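Local coordinates for protein putative S-adenosylmethionine-dependent methyltransferase (PDB 1WYZ) that probably transfers a methyl group from S-adenosylmethionine to a substrate that is not established, at residues 32-37 with 82-87; 142-147 with 169-174; 176-181 with 226-231. All blocks are in the same frame, centred on the assembly; numbering follows the deposited sequence.

Contact 1 (32-37 with 82-87); sequences IRHFIV and GGASMG
The Phe35 ring stands beside Gly87, whose carbonyl O lies obliquely 4.1 Å from Phe35 CD2, and one ring face carries Ile32 CG2, 3.5 Å above the plane and displaced toward the rim. The His34 imidazole is approached obliquely by Ala84 CB, 4.3 Å from His34 CE1. The methyl on the Phe35 ring also rests on the neighbouring strand, Ile32 CG2 being 3.4 Å from Gly87 N. With chi1 at -55°, Ile32 holds CG2 opposite its own backbone N, which lets this branch touch both the ring and the glycine backbone. Were this isoleucine an alanine, the ring face is likely to lose its methyl cover, with a gap opening beside the Gly87 backbone. Gly87 suits the spot, since a CB there would press tightly on Phe35 CD2. Selenomethionine Met86, bent at chi3 (92°), brings its CE to 3.3 Å from His34 CB, and Ile36 CG1 touches the same methyl at 4.1 Å. Two backbone bonds join the strands: Gly87 N to His34 O, 3.2 Å, and Ile36 N to Gly87 O, 2.8 Å with 164° at the hydrogen. Ser85 OG makes its hydrogen bond to Glu2 O, outside both segments. His34, Ile36 and Met86 lie under helix 70-81, whereas Phe35 is on the other face and meets Leu8 of strand 5-8. Phe35 and Gly87 thus form a regular parallel bridge between neighbouring strands of the five-stranded parallel sheet of the N-terminal alpha/beta domain, consistent with the tetrapyrrole-methylase-like fold of RsmI relatives.

Contact 2 (142-147 with 169-174); sequences GYLPIE and QLFIET
Gly142 O accepts the backbone N-H of Ile172 at 2.6 Å, a nearly straight bond (164° at the hydrogen). It joins the two parallel strands of a beta-alpha-beta crossover, in which strand 138-143 leads through helix 150-165 into strand 168-173. Beyond Gly142, which has a positive phi, the first strand departs, and side chains carry the contact on both sides of the sheet. On one side Leu144 lays a methyl over the Phe171 ring, Leu144 CD1 standing 3.5 Å from the Phe171 ring centroid. Phe171 CG sits between its backbone N and carbonyl carbon (chi1 53°), which swings the ring against this leucine; Leu158 of the crossover helix and Met181 also pack on it. On the other side Tyr143 lies across Ile172: Ile172 CG1 is over the centre of the ring, 3.7 Å above the plane, and Ile172 CD1 reaches 3.3 Å from Tyr143 CZ. The carboxylate of Glu173 is shared, OE2 forming a salt bridge with Arg151 of the crossover helix while OE1 takes the N-H of Thr174, 2.7 Å away, from above the carboxylate plane. That same Thr174 N meets the tyrosine at its edge, in the ring plane, 3.5 Å from Tyr143 CE1.

Contact 3 (176-181 with 226-231); sequences YRNHKM and IPCIFL
The first turn of helix 178-188 packs on one face of strand 228-233, and the contact runs through Asn178 and Met181, three residues apart and so on one side of the helix, against Phe230. The Asn178 amide reaches over from the helix start with OD1 3.5 Å from Phe230 CZ, its plane almost perpendicular (82°) to the ring. At the other end of the amide Asn178 ND2 comes within 3.2 Å of Ile226 O, but at too poor an angle for a hydrogen bond; ND2 bonds to Pro175 O instead, just ahead of the helix. Strand 228-233 belongs to the mixed sheet of the C-terminal alpha/beta domain, and its residues alternate: Phe230 faces this helix, while Ile229 and Leu231 turn to helix 123-131 on the other face. Met181, a selenomethionine, and Phe230 run past each other in opposite directions, with Met181 CG 3.6 Å from Phe230 CE2. Met181 CG lies opposite the backbone N (chi1 175°), which sets it against the ring, and bends at chi2 and chi3 then lead the selenium end away from the strand. Met181 also packs on Leu155 and Arg151 of helix 150-165. In the helix itself, Met181 N bonds to Arg177 O at 3.1 Å.

Overall arrangement
From the N terminus, contact 1 comes first, closing a 44-residue, roughly half-helical loop between neighbouring strands of the parallel sheet. Contact 2 opens only after it has ended and closes the shorter, 21-residue crossover through helix 150-165. Contact 3 follows, bringing the last strand, 228-233, back under helix 178-188 after another 44 residues. The three loops run in series; none encloses or crosses another. Contact 1 lies across the chain's centre from the other two, its centre 33 Å from that of contact 2. Contacts 2 and 3, with centres 9 Å apart, share the mixed sheet: strands 168-173 and 228-233 are neighbours, probably hydrogen-bonded from Phe230 N to Phe171 O.

Contact 1 (32-37 with 82-87)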
loop_
_atom_site.group_PDB
_atom_site.type_symbol
_atom_site.label_atom_id
_atom_site.label_comp_id
_atom_site.label_asym_id
_atom_site.label_seq_id
_atom_site.Cartn_x
_atom_site.Cartn_y
_atom_site.Cartn_z
ATOM N N ILE A 32 -2.379 -8.626 22.670
ATOM C CA ILE A 32 -3.495 -9.400 22.134
ATOM C C ILE A 32 -3.528 -10.857 22.581
ATOM O O ILE A 32 -2.517 -11.548 22.544
ATOM C CB ILE A 32 -3.478 -9.348 20.610
ATOM C CG1 ILE A 32 -3.482 -7.883 20.161
ATOM C CG2 ILE A 32 -4.663 -10.106 20.052
ATOM C CD1 ILE A 32 -4.758 -7.082 20.339
ATOM N N ARG A 33 -4.711 -11.307 22.992
ATOM C CA ARG A 33 -4.928 -12.676 23.460
ATOM C C ARG A 33 -5.800 -13.459 22.487
ATOM O O ARG A 33 -5.818 -14.690 22.513
ATOM C CB ARG A 33 -5.637 -12.679 24.817
ATOM C CG ARG A 33 -4.889 -12.014 25.962
ATOM C CD ARG A 33 -5.740 -12.069 27.229
ATOM N NE ARG A 33 -5.038 -11.562 28.403
ATOM C CZ ARG A 33 -5.556 -11.532 29.629
ATOM N NH1 ARG A 33 -6.789 -11.981 29.843
ATOM N NH2 ARG A 33 -4.838 -11.060 30.643
ATOM N N HIS A 34 -6.537 -12.734 21.647
ATOM C CA HIS A 34 -7.449 -13.337 20.669
ATOM C C HIS A 34 -7.146 -12.880 19.244
ATOM O O HIS A 34 -7.183 -11.690 18.951
ATOM C CB HIS A 34 -8.898 -12.952 20.984
ATOM C CG HIS A 34 -9.240 -12.999 22.440
ATOM N ND1 HIS A 34 -8.555 -12.275 23.390
ATOM C CD2 HIS A 34 -10.225 -13.651 23.103
ATOM C CE1 HIS A 34 -9.101 -12.476 24.576
ATOM N NE2 HIS A 34 -10.117 -13.307 24.429
ATOM N N PHE A 35 -6.878 -13.823 18.355
ATOM C CA PHE A 35 -6.590 -13.483 16.971
ATOM C C PHE A 35 -7.618 -14.088 16.029
ATOM O O PHE A 35 -8.154 -15.156 16.285
ATOM C CB PHE A 35 -5.199 -13.988 16.564
ATOM C CG PHE A 35 -4.093 -13.485 17.437
ATOM C CD1 PHE A 35 -3.826 -14.087 18.666
ATOM C CD2 PHE A 35 -3.345 -12.371 17.059
ATOM C CE1 PHE A 35 -2.835 -13.580 19.512
ATOM C CE2 PHE A 35 -2.344 -11.853 17.906
ATOM C CZ PHE A 35 -2.091 -12.457 19.131
ATOM N N ILE A 36 -7.895 -13.388 14.940
ATOM C CA ILE A 36 -8.812 -13.872 13.923
ATOM C C ILE A 36 -7.865 -14.085 12.751
ATOM O O ILE A 36 -7.225 -13.145 12.283
ATOM C CB ILE A 36 -9.897 -12.821 13.583
ATOM C CG1 ILE A 36 -10.866 -12.676 14.757
ATOM C CG2 ILE A 36 -10.698 -13.258 12.366
ATOM C CD1 ILE A 36 -11.750 -13.828 15.094
ATOM N N VAL A 37 -7.762 -15.327 12.287
ATOM C CA VAL A 37 -6.829 -15.655 11.215
ATOM C C VAL A 37 -7.356 -16.502 10.066
ATOM O O VAL A 37 -8.383 -17.174 10.180
ATOM C CB VAL A 37 -5.608 -16.388 11.794
ATOM C CG1 VAL A 37 -4.866 -15.483 12.772
ATOM C CG2 VAL A 37 -6.070 -17.660 12.498
ATOM N N GLY A 82 -16.111 -6.787 24.263
ATOM C CA GLY A 82 -15.962 -6.828 25.709
ATOM C C GLY A 82 -14.876 -5.946 26.308
ATOM O O GLY A 82 -14.794 -5.811 27.532
ATOM N N GLY A 83 -14.030 -5.357 25.461
ATOM C CA GLY A 83 -12.977 -4.494 25.961
ATOM C C GLY A 83 -11.578 -5.054 25.815
ATOM O O GLY A 83 -10.613 -4.450 26.289
ATOM N N ALA A 84 -11.459 -6.210 25.171
ATOM C CA ALA A 84 -10.154 -6.837 24.954
ATOM C C ALA A 84 -9.704 -6.585 23.516
ATOM O O ALA A 84 -10.504 -6.693 22.585
ATOM C CB ALA A 84 -10.238 -8.333 25.220
ATOM N N SER A 85 -8.430 -6.248 23.330
ATOM C CA SER A 85 -7.910 -5.992 21.991
ATOM C C SER A 85 -7.733 -7.297 21.210
ATOM O O SER A 85 -7.440 -8.336 21.799
ATOM C CB SER A 85 -6.580 -5.242 22.083
ATOM O OG SER A 85 -6.759 -3.960 22.672
HETATM N N MSE A 86 -7.934 -7.245 19.893
HETATM C CA MSE A 86 -7.791 -8.426 19.041
HETATM C C MSE A 86 -6.974 -8.139 17.793
HETATM O O MSE A 86 -6.899 -7.005 17.332
HETATM C CB MSE A 86 -9.149 -8.957 18.604
HETATM C CG MSE A 86 -10.070 -9.395 19.718
HETATM SE SE MSE A 86 -11.694 -10.132 18.936
HETATM C CE MSE A 86 -11.197 -12.013 18.839
ATOM N N GLY A 87 -6.362 -9.171 17.229
ATOM C CA GLY A 87 -5.580 -8.956 16.030
ATOM C C GLY A 87 -6.034 -9.831 14.875
ATOM O O GLY A 87 -6.624 -10.886 15.089
#

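Contact 2 (142-147 with 169-174)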
loop_
_atom_site.group_PDB
_atom_site.type_symbol
_atom_site.label_atom_id
_atom_site.label_comp_id
_atom_site.label_asym_id
_atom_site.label_seq_id
_atom_site.Cartn_x
_atom_site.Cartn_y
_atom_site.Cartn_z
ATOM N N GLY A 142 -5.806 -7.513 -8.777
ATOM C CA GLY A 142 -5.628 -8.880 -8.303
ATOM C C GLY A 142 -5.308 -9.848 -9.433
ATOM O O GLY A 142 -4.295 -9.683 -10.121
ATOM N N TYR A 143 -6.154 -10.858 -9.637
ATOM C CA TYR A 143 -5.923 -11.825 -10.719
ATOM C C TYR A 143 -6.785 -11.465 -11.912
ATOM O O TYR A 143 -7.903 -11.001 -11.738
ATOM C CB TYR A 143 -6.257 -13.243 -10.258
ATOM C CG TYR A 143 -5.282 -13.791 -9.251
ATOM C CD1 TYR A 143 -4.118 -14.445 -9.661
ATOM C CD2 TYR A 143 -5.499 -13.628 -7.887
ATOM C CE1 TYR A 143 -3.186 -14.921 -8.726
ATOM C CE2 TYR A 143 -4.574 -14.097 -6.941
ATOM C CZ TYR A 143 -3.420 -14.738 -7.365
ATOM O OH TYR A 143 -2.485 -15.145 -6.435
ATOM N N LEU A 144 -6.267 -11.675 -13.120
ATOM C CA LEU A 144 -6.998 -11.364 -14.343
ATOM C C LEU A 144 -7.707 -12.595 -14.891
ATOM O O LEU A 144 -7.403 -13.718 -14.490
ATOM C CB LEU A 144 -6.031 -10.835 -15.399
ATOM C CG LEU A 144 -5.117 -9.708 -14.930
ATOM C CD1 LEU A 144 -4.375 -9.089 -16.115
ATOM C CD2 LEU A 144 -5.970 -8.668 -14.222
ATOM N N PRO A 145 -8.661 -12.400 -15.822
ATOM C CA PRO A 145 -9.414 -13.503 -16.429
ATOM C C PRO A 145 -8.562 -14.642 -16.981
ATOM O O PRO A 145 -7.689 -14.449 -17.831
ATOM C CB PRO A 145 -10.242 -12.802 -17.495
ATOM C CG PRO A 145 -10.604 -11.531 -16.803
ATOM C CD PRO A 145 -9.244 -11.107 -16.219
ATOM N N ILE A 146 -8.859 -15.834 -16.475
ATOM C CA ILE A 146 -8.182 -17.088 -16.803
ATOM C C ILE A 146 -8.197 -17.492 -18.278
ATOM O O ILE A 146 -7.148 -17.786 -18.854
ATOM C CB ILE A 146 -8.799 -18.230 -15.971
ATOM C CG1 ILE A 146 -9.010 -17.745 -14.529
ATOM C CG2 ILE A 146 -7.878 -19.441 -15.989
ATOM C CD1 ILE A 146 -10.320 -17.012 -14.294
ATOM N N GLU A 147 -9.385 -17.515 -18.880
ATOM C CA GLU A 147 -9.529 -17.901 -20.281
ATOM C C GLU A 147 -8.965 -16.851 -21.224
ATOM O O GLU A 147 -9.205 -15.658 -21.051
ATOM C CB GLU A 147 -11.002 -18.122 -20.630
ATOM C CG GLU A 147 -11.847 -16.856 -20.580
ATOM C CD GLU A 147 -13.135 -16.970 -21.376
ATOM O OE1 GLU A 147 -13.068 -17.312 -22.577
ATOM O OE2 GLU A 147 -14.214 -16.712 -20.800
ATOM N N GLN A 169 -1.542 0.583 -13.631
ATOM C CA GLN A 169 -2.444 -0.565 -13.496
ATOM C C GLN A 169 -1.662 -1.762 -12.943
ATOM O O GLN A 169 -0.621 -2.124 -13.488
ATOM C CB GLN A 169 -3.063 -0.910 -14.855
ATOM C CG GLN A 169 -3.811 0.250 -15.522
ATOM C CD GLN A 169 -4.961 0.847 -14.680
ATOM O OE1 GLN A 169 -5.909 0.155 -14.292
ATOM N NE2 GLN A 169 -4.872 2.150 -14.412
ATOM N N LEU A 170 -2.159 -2.373 -11.868
ATOM C CA LEU A 170 -1.463 -3.502 -11.244
ATOM C C LEU A 170 -2.283 -4.776 -11.148
ATOM O O LEU A 170 -3.476 -4.733 -10.843
ATOM C CB LEU A 170 -1.011 -3.160 -9.811
ATOM C CG LEU A 170 -0.057 -2.029 -9.444
ATOM C CD1 LEU A 170 -0.783 -0.693 -9.479
ATOM C CD2 LEU A 170 0.468 -2.283 -8.038
ATOM N N PHE A 171 -1.626 -5.909 -11.373
ATOM C CA PHE A 171 -2.275 -7.210 -11.278
ATOM C C PHE A 171 -1.247 -8.300 -10.962
ATOM O O PHE A 171 -0.061 -8.158 -11.278
ATOM C CB PHE A 171 -3.046 -7.523 -12.571
ATOM C CG PHE A 171 -2.231 -7.394 -13.836
ATOM C CD1 PHE A 171 -1.508 -8.484 -14.337
ATOM C CD2 PHE A 171 -2.217 -6.197 -14.552
ATOM C CE1 PHE A 171 -0.787 -8.392 -15.535
ATOM C CE2 PHE A 171 -1.494 -6.091 -15.762
ATOM C CZ PHE A 171 -0.779 -7.199 -16.246
ATOM N N ILE A 172 -1.691 -9.375 -10.318
ATOM C CA ILE A 172 -0.794 -10.463 -9.951
ATOM C C ILE A 172 -1.147 -11.765 -10.657
ATOM O O ILE A 172 -2.220 -11.884 -11.265
ATOM C CB ILE A 172 -0.811 -10.710 -8.435
ATOM C CG1 ILE A 172 -2.200 -11.186 -8.004
ATOM C CG2 ILE A 172 -0.422 -9.431 -7.699
ATOM C CD1 ILE A 172 -2.275 -11.760 -6.589
ATOM N N GLU A 173 -0.236 -12.734 -10.571
ATOM C CA GLU A 173 -0.416 -14.031 -11.218
ATOM C C GLU A 173 0.105 -15.206 -10.411
ATOM O O GLU A 173 1.097 -15.087 -9.689
ATOM C CB GLU A 173 0.271 -14.038 -12.583
ATOM C CG GLU A 173 -0.700 -14.051 -13.751
ATOM C CD GLU A 173 -1.512 -15.336 -13.834
ATOM O OE1 GLU A 173 -2.013 -15.814 -12.790
ATOM O OE2 GLU A 173 -1.662 -15.861 -14.957
ATOM N N THR A 174 -0.565 -16.347 -10.548
ATOM C CA THR A 174 -0.160 -17.554 -9.837
ATOM C C THR A 174 1.228 -17.969 -10.338
ATOM O O THR A 174 1.514 -17.895 -11.534
ATOM C CB THR A 174 -1.184 -18.700 -10.051
ATOM O OG1 THR A 174 -0.913 -19.763 -9.132
ATOM C CG2 THR A 174 -1.105 -19.237 -11.469
#

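Contact 3 (176-181 with 226-231)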
loop_
_atom_site.group_PDB
_atom_site.type_symbol
_atom_site.label_atom_id
_atom_site.label_comp_id
_atom_site.label_asym_id
_atom_site.label_seq_id
_atom_site.Cartn_x
_atom_site.Cartn_y
_atom_site.Cartn_z
ATOM N N TYR A 176 2.979 -20.611 -11.373
ATOM C CA TYR A 176 3.177 -21.317 -12.636
ATOM C C TYR A 176 2.819 -20.504 -13.886
ATOM O O TYR A 176 3.554 -20.527 -14.875
ATOM C CB TYR A 176 2.382 -22.626 -12.625
ATOM C CG TYR A 176 3.197 -23.834 -13.033
ATOM C CD1 TYR A 176 4.421 -24.118 -12.422
ATOM C CD2 TYR A 176 2.740 -24.704 -14.020
ATOM C CE1 TYR A 176 5.169 -25.247 -12.787
ATOM C CE2 TYR A 176 3.482 -25.834 -14.390
ATOM C CZ TYR A 176 4.693 -26.097 -13.771
ATOM O OH TYR A 176 5.427 -27.205 -14.135
ATOM N N ARG A 177 1.699 -19.788 -13.832
ATOM C CA ARG A 177 1.215 -18.983 -14.957
ATOM C C ARG A 177 2.064 -17.762 -15.358
ATOM O O ARG A 177 1.763 -17.093 -16.353
ATOM C CB ARG A 177 -0.213 -18.517 -14.658
ATOM C CG ARG A 177 -1.315 -19.433 -15.144
ATOM C CD ARG A 177 -1.668 -19.120 -16.589
ATOM N NE ARG A 177 -2.778 -19.936 -17.081
ATOM C CZ ARG A 177 -3.314 -19.816 -18.293
ATOM N NH1 ARG A 177 -2.846 -18.913 -19.145
ATOM N NH2 ARG A 177 -4.319 -20.602 -18.655
ATOM N N ASN A 178 3.118 -17.482 -14.599
ATOM C CA ASN A 178 3.975 -16.325 -14.859
ATOM C C ASN A 178 4.458 -16.096 -16.283
ATOM O O ASN A 178 4.172 -15.061 -16.885
ATOM C CB ASN A 178 5.194 -16.354 -13.936
ATOM C CG ASN A 178 5.030 -15.463 -12.729
ATOM O OD1 ASN A 178 4.696 -14.286 -12.853
ATOM N ND2 ASN A 178 5.270 -16.020 -11.546
ATOM N N HIS A 179 5.203 -17.053 -16.819
ATOM C CA HIS A 179 5.731 -16.906 -18.159
ATOM C C HIS A 179 4.638 -16.810 -19.217
ATOM O O HIS A 179 4.816 -16.149 -20.239
ATOM C CB HIS A 179 6.682 -18.056 -18.485
ATOM C CG HIS A 179 7.969 -17.605 -19.103
ATOM N ND1 HIS A 179 8.996 -17.052 -18.366
ATOM C CD2 HIS A 179 8.375 -17.572 -20.395
ATOM C CE1 HIS A 179 9.976 -16.697 -19.177
ATOM N NE2 HIS A 179 9.625 -17.001 -20.413
ATOM N N LYS A 180 3.506 -17.464 -18.980
ATOM C CA LYS A 180 2.421 -17.403 -19.952
ATOM C C LYS A 180 1.807 -16.005 -19.964
ATOM O O LYS A 180 1.271 -15.560 -20.980
ATOM C CB LYS A 180 1.347 -18.450 -19.637
ATOM C CG LYS A 180 0.242 -18.540 -20.695
ATOM C CD LYS A 180 0.795 -18.957 -22.055
ATOM C CE LYS A 180 -0.306 -19.043 -23.104
ATOM N NZ LYS A 180 -0.903 -17.713 -23.402
HETATM N N MSE A 181 1.897 -15.317 -18.830
HETATM C CA MSE A 181 1.361 -13.964 -18.716
HETATM C C MSE A 181 2.236 -12.973 -19.484
HETATM O O MSE A 181 1.722 -12.223 -20.311
HETATM C CB MSE A 181 1.256 -13.542 -17.248
HETATM C CG MSE A 181 0.812 -12.089 -17.048
HETATM SE SE MSE A 181 -1.055 -11.719 -17.493
HETATM C CE MSE A 181 -0.891 -11.244 -19.350
ATOM N N ILE A 226 8.313 -18.772 -9.565
ATOM C CA ILE A 226 7.944 -18.170 -8.277
ATOM C C ILE A 226 7.253 -16.810 -8.501
ATOM O O ILE A 226 7.672 -16.037 -9.365
ATOM C CB ILE A 226 9.197 -17.995 -7.386
ATOM C CG1 ILE A 226 9.467 -19.296 -6.617
ATOM C CG2 ILE A 226 9.022 -16.811 -6.447
ATOM C CD1 ILE A 226 8.376 -19.776 -5.623
ATOM N N PRO A 227 6.220 -16.489 -7.689
ATOM C CA PRO A 227 5.388 -15.268 -7.713
ATOM C C PRO A 227 5.965 -13.853 -7.831
ATOM O O PRO A 227 7.033 -13.544 -7.302
ATOM C CB PRO A 227 4.519 -15.422 -6.467
ATOM C CG PRO A 227 5.399 -16.153 -5.540
ATOM C CD PRO A 227 5.975 -17.229 -6.437
ATOM N N CYS A 228 5.207 -12.997 -8.521
ATOM C CA CYS A 228 5.572 -11.595 -8.755
ATOM C C CYS A 228 4.344 -10.744 -9.111
ATOM O O CYS A 228 3.246 -11.267 -9.266
ATOM C CB CYS A 228 6.587 -11.500 -9.895
ATOM S SG CYS A 228 5.978 -12.121 -11.466
ATOM N N ILE A 229 4.536 -9.433 -9.241
ATOM C CA ILE A 229 3.440 -8.520 -9.585
ATOM C C ILE A 229 3.769 -7.808 -10.887
ATOM O O ILE A 229 4.944 -7.651 -11.221
ATOM C CB ILE A 229 3.234 -7.412 -8.520
ATOM C CG1 ILE A 229 2.890 -8.024 -7.167
ATOM C CG2 ILE A 229 2.133 -6.461 -8.969
ATOM C CD1 ILE A 229 4.068 -8.653 -6.431
ATOM N N PHE A 230 2.746 -7.354 -11.607
ATOM C CA PHE A 230 2.975 -6.652 -12.862
ATOM C C PHE A 230 2.372 -5.250 -12.862
ATOM O O PHE A 230 1.272 -5.032 -12.350
ATOM C CB PHE A 230 2.409 -7.460 -14.030
ATOM C CG PHE A 230 3.078 -8.793 -14.225
ATOM C CD1 PHE A 230 4.433 -8.866 -14.535
ATOM C CD2 PHE A 230 2.357 -9.983 -14.082
ATOM C CE1 PHE A 230 5.069 -10.106 -14.698
ATOM C CE2 PHE A 230 2.983 -11.236 -14.243
ATOM C CZ PHE A 230 4.339 -11.289 -14.551
ATOM N N LEU A 231 3.098 -4.296 -13.436
ATOM C CA LEU A 231 2.619 -2.920 -13.512
ATOM C C LEU A 231 2.733 -2.356 -14.924
ATOM O O LEU A 231 3.795 -2.412 -15.533
ATOM C CB LEU A 231 3.401 -2.013 -12.564
ATOM C CG LEU A 231 3.413 -2.352 -11.075
ATOM C CD1 LEU A 231 4.382 -3.515 -10.836
ATOM C CD2 LEU A 231 3.836 -1.115 -10.257
#